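Local coordinates for uncharacterized protein Tm1382 (Thermotoga maritima, PDB 3E57) that is of unconfirmed function but, as a putative Nudix hydrolase, probably hydrolyses a nucleoside diphosphate linked to another moiety, at residues B[70-84]-B[97-109]. Residues are numbered along the deposited sequence; the frame is centred on the assembly and turned at random.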
# COMPACT_ATOMS: atom_id res chain seq x y z
N ILE B 70 6.86 -0.49 15.41
CA ILE B 70 7.34 -1.85 15.26
C ILE B 70 8.49 -1.89 14.25
O ILE B 70 8.24 -1.81 13.04
CB ILE B 70 6.20 -2.80 14.77
CG1 ILE B 70 4.96 -2.68 15.65
CG2 ILE B 70 6.67 -4.25 14.73
CD1 ILE B 70 5.18 -3.09 17.10
N PRO B 71 9.74 -2.00 14.72
CA PRO B 71 10.80 -2.33 13.78
C PRO B 71 10.50 -3.69 13.14
O PRO B 71 10.06 -4.60 13.84
CB PRO B 71 12.05 -2.39 14.67
CG PRO B 71 11.53 -2.59 16.07
CD PRO B 71 10.27 -1.81 16.09
N TYR B 72 10.70 -3.80 11.83
CA TYR B 72 10.28 -4.96 11.05
C TYR B 72 11.37 -5.26 10.02
O TYR B 72 11.56 -4.49 9.07
CB TYR B 72 8.95 -4.67 10.37
CG TYR B 72 8.24 -5.90 9.83
CD1 TYR B 72 7.67 -6.83 10.69
CD2 TYR B 72 8.11 -6.11 8.47
CE1 TYR B 72 7.01 -7.95 10.21
CE2 TYR B 72 7.43 -7.24 7.98
CZ TYR B 72 6.89 -8.15 8.87
OH TYR B 72 6.22 -9.27 8.38
N VAL B 73 12.10 -6.34 10.23
CA VAL B 73 13.32 -6.59 9.49
C VAL B 73 13.18 -7.82 8.62
O VAL B 73 12.87 -8.91 9.10
CB VAL B 73 14.52 -6.77 10.44
CG1 VAL B 73 15.81 -6.91 9.63
CG2 VAL B 73 14.61 -5.59 11.41
N VAL B 74 13.41 -7.63 7.32
CA VAL B 74 13.51 -8.72 6.38
C VAL B 74 14.99 -9.04 6.24
O VAL B 74 15.82 -8.14 6.05
CB VAL B 74 12.95 -8.29 5.01
CG1 VAL B 74 13.19 -9.38 3.97
CG2 VAL B 74 11.45 -7.95 5.14
N ILE B 75 15.32 -10.32 6.35
CA ILE B 75 16.71 -10.76 6.36
C ILE B 75 17.04 -11.41 5.03
O ILE B 75 16.29 -12.28 4.58
CB ILE B 75 16.96 -11.75 7.53
CG1 ILE B 75 16.90 -11.00 8.85
CG2 ILE B 75 18.31 -12.46 7.38
CD1 ILE B 75 16.86 -11.89 10.04
N MET B 76 18.14 -10.98 4.41
CA MET B 76 18.68 -11.65 3.23
C MET B 76 20.09 -12.17 3.47
O MET B 76 20.94 -11.43 3.96
CB MET B 76 18.71 -10.71 2.03
CG MET B 76 17.36 -10.56 1.34
SD MET B 76 17.52 -9.71 -0.23
CE MET B 76 17.98 -11.05 -1.33
N ASP B 77 20.31 -13.44 3.12
CA ASP B 77 21.62 -14.09 3.18
C ASP B 77 22.01 -14.34 1.73
O ASP B 77 21.42 -15.20 1.06
CB ASP B 77 21.53 -15.41 3.96
CG ASP B 77 22.90 -16.06 4.23
OD1 ASP B 77 23.86 -15.83 3.46
OD2 ASP B 77 23.01 -16.83 5.20
N GLY B 78 22.96 -13.56 1.23
CA GLY B 78 23.32 -13.60 -0.18
C GLY B 78 22.14 -13.15 -1.01
O GLY B 78 21.57 -12.08 -0.78
N ASP B 79 21.74 -13.99 -1.97
CA ASP B 79 20.62 -13.65 -2.84
C ASP B 79 19.36 -14.39 -2.42
O ASP B 79 18.43 -14.53 -3.21
CB ASP B 79 20.98 -13.93 -4.31
CG ASP B 79 21.63 -12.72 -4.99
OD1 ASP B 79 21.35 -11.56 -4.59
OD2 ASP B 79 22.42 -12.93 -5.94
N ARG B 80 19.32 -14.81 -1.16
CA ARG B 80 18.17 -15.52 -0.60
C ARG B 80 17.56 -14.71 0.52
O ARG B 80 18.26 -13.95 1.20
CB ARG B 80 18.59 -16.89 -0.08
CG ARG B 80 18.99 -17.84 -1.18
CD ARG B 80 19.37 -19.21 -0.64
NE ARG B 80 19.58 -20.17 -1.72
CZ ARG B 80 18.75 -21.17 -2.04
NH1 ARG B 80 17.63 -21.40 -1.36
NH2 ARG B 80 19.06 -21.97 -3.05
N VAL B 81 16.25 -14.87 0.71
CA VAL B 81 15.52 -14.15 1.74
C VAL B 81 14.95 -15.15 2.74
O VAL B 81 14.54 -16.25 2.36
CB VAL B 81 14.37 -13.29 1.13
CG1 VAL B 81 13.37 -14.15 0.38
CG2 VAL B 81 13.69 -12.48 2.22
N LEU B 82 14.92 -14.75 4.01
CA LEU B 82 14.43 -15.61 5.08
C LEU B 82 12.90 -15.59 5.17
O LEU B 82 12.30 -14.54 5.33
CB LEU B 82 15.04 -15.18 6.41
CG LEU B 82 14.62 -15.97 7.65
CD1 LEU B 82 15.17 -17.38 7.61
CD2 LEU B 82 15.06 -15.24 8.92
N ILE B 83 12.30 -16.77 5.06
CA ILE B 83 10.88 -16.98 5.27
C ILE B 83 10.74 -17.84 6.51
O ILE B 83 11.49 -18.80 6.68
CB ILE B 83 10.27 -17.74 4.07
CG1 ILE B 83 10.35 -16.89 2.80
CG2 ILE B 83 8.84 -18.14 4.35
CD1 ILE B 83 9.38 -15.75 2.76
N THR B 84 9.81 -17.50 7.39
CA THR B 84 9.58 -18.30 8.58
C THR B 84 8.13 -18.73 8.65
O THR B 84 7.27 -18.15 7.98
CB THR B 84 9.94 -17.53 9.87
OG1 THR B 84 9.17 -16.32 9.91
CG2 THR B 84 11.43 -17.19 9.92
N ASN B 97 -0.98 -21.88 9.61
CA ASN B 97 0.29 -21.19 9.70
C ASN B 97 0.72 -20.71 8.33
O ASN B 97 1.01 -21.51 7.44
CB ASN B 97 1.33 -22.11 10.33
CG ASN B 97 0.99 -22.46 11.78
OD1 ASN B 97 0.91 -23.64 12.13
ND2 ASN B 97 0.77 -21.44 12.60
N LEU B 98 0.69 -19.40 8.16
CA LEU B 98 1.12 -18.76 6.94
C LEU B 98 2.63 -18.66 6.96
O LEU B 98 3.25 -18.64 8.03
CB LEU B 98 0.56 -17.34 6.83
CG LEU B 98 -0.94 -17.12 6.66
CD1 LEU B 98 -1.34 -15.87 7.44
CD2 LEU B 98 -1.32 -16.96 5.22
N TYR B 99 3.23 -18.59 5.78
CA TYR B 99 4.61 -18.17 5.67
C TYR B 99 4.67 -16.67 6.02
O TYR B 99 3.76 -15.90 5.69
CB TYR B 99 5.14 -18.38 4.27
CG TYR B 99 5.20 -19.83 3.80
CD1 TYR B 99 6.09 -20.73 4.37
CD2 TYR B 99 4.41 -20.26 2.76
CE1 TYR B 99 6.16 -22.06 3.91
CE2 TYR B 99 4.47 -21.56 2.29
CZ TYR B 99 5.35 -22.46 2.87
OH TYR B 99 5.38 -23.77 2.38
N SER B 100 5.73 -16.27 6.70
CA SER B 100 5.90 -14.85 7.03
C SER B 100 7.27 -14.35 6.58
O SER B 100 8.23 -15.12 6.46
CB SER B 100 5.67 -14.64 8.52
OG SER B 100 6.69 -15.27 9.25
N LEU B 101 7.33 -13.05 6.34
CA LEU B 101 8.49 -12.36 5.82
C LEU B 101 8.64 -11.12 6.67
O LEU B 101 7.80 -10.19 6.59
CB LEU B 101 8.28 -11.93 4.37
CG LEU B 101 9.44 -11.16 3.73
CD1 LEU B 101 10.62 -12.11 3.49
CD2 LEU B 101 9.04 -10.44 2.45
N GLY B 102 9.66 -11.10 7.50
CA GLY B 102 9.89 -9.98 8.37
C GLY B 102 9.80 -10.38 9.82
O GLY B 102 8.88 -11.11 10.21
N ILE B 103 10.75 -9.91 10.61
CA ILE B 103 10.79 -10.16 12.05
C ILE B 103 10.58 -8.83 12.75
O ILE B 103 11.35 -7.88 12.55
CB ILE B 103 12.13 -10.76 12.46
CG1 ILE B 103 12.39 -12.06 11.69
CG2 ILE B 103 12.15 -11.04 13.96
CD1 ILE B 103 13.83 -12.45 11.68
N GLY B 104 9.50 -8.73 13.51
CA GLY B 104 9.15 -7.50 14.19
C GLY B 104 9.00 -7.67 15.68
O GLY B 104 8.80 -8.77 16.18
N GLY B 105 9.09 -6.55 16.39
CA GLY B 105 8.77 -6.53 17.81
C GLY B 105 8.59 -5.11 18.29
O GLY B 105 8.86 -4.17 17.56
N HIS B 106 8.17 -4.96 19.53
CA HIS B 106 7.97 -3.65 20.13
C HIS B 106 9.28 -3.06 20.61
O HIS B 106 10.23 -3.79 20.90
CB HIS B 106 6.97 -3.74 21.28
CG HIS B 106 5.58 -4.07 20.83
ND1 HIS B 106 5.16 -5.36 20.59
CD2 HIS B 106 4.52 -3.27 20.57
CE1 HIS B 106 3.90 -5.34 20.21
NE2 HIS B 106 3.48 -4.08 20.19
N VAL B 107 9.35 -1.73 20.67
CA VAL B 107 10.48 -1.06 21.30
C VAL B 107 10.10 -0.82 22.76
O VAL B 107 9.04 -0.28 23.03
CB VAL B 107 10.83 0.26 20.58
CG1 VAL B 107 11.94 1.01 21.32
CG2 VAL B 107 11.22 -0.02 19.13
N ARG B 108 10.97 -1.24 23.67
CA ARG B 108 10.69 -1.15 25.11
C ARG B 108 11.36 0.08 25.70
O ARG B 108 12.44 0.48 25.27
CB ARG B 108 11.21 -2.39 25.84
CG ARG B 108 10.58 -3.69 25.38
CD ARG B 108 11.35 -4.87 25.96
NE ARG B 108 10.89 -6.15 25.43
CZ ARG B 108 11.60 -7.29 25.49
NH1 ARG B 108 12.81 -7.32 26.05
NH2 ARG B 108 11.08 -8.40 24.98
N GLU B 109 10.72 0.65 26.71
CA GLU B 109 11.25 1.83 27.41
C GLU B 109 12.69 1.67 27.91
O GLU B 109 13.46 2.64 27.93
CB GLU B 109 10.34 2.19 28.58
CG GLU B 109 10.61 3.57 29.16
CD GLU B 109 9.54 4.01 30.14
OE1 GLU B 109 8.86 3.13 30.70
OE2 GLU B 109 9.39 5.23 30.33
O HOH W 1 5.90 -11.28 10.09
O HOH W 2 11.19 -13.73 8.07
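Val73 and Ile103 form an antiparallel hydrogen-bonded pair in the Nudix-fold sheet, and Thr84 and Ser100 form a second such pair, an isolated bridge, so residues 97-109 bridge both arms of the 70-84 hairpin where these diverge beyond its type II' turn at Asp77-Arg80. At the first pair, Val73 N to Ile103 O is 2.9 Å and Ile103 N to Val73 O 2.8 Å. At the second, Ser100 N to Thr84 O is 2.7 Å, and Thr84 OG1 donates to Ser100 OG. Both hydroxyls stand between their own backbone N and carbonyl carbon (chi1 57° and 67°), which brings them together beside the backbone pair. In the fork between the arms, one water accepts from Gly102 N and donates to Leu82 O. Apolar contacts fall on two sides. Leu101 CD1 meets Val81 CG2 at a tight 3.3 Å and also touches Val74 and Ile83, in a layer that helix 194-206 extends through Ala200; Ile103 CD1 packs against Ile75 CD1 at 3.5 Å, towards helix 115-130. Two CH-pi contacts involve rings. Ile70 CD1 sits over one face of the His106 ring, 3.7 Å from its centroid; His106 NE2 is hydrogen-bonded to Gln68 OE1. Gly102 CA lies over one face of Tyr72, 3.9 Å from the ring centroid and 25° off its normal.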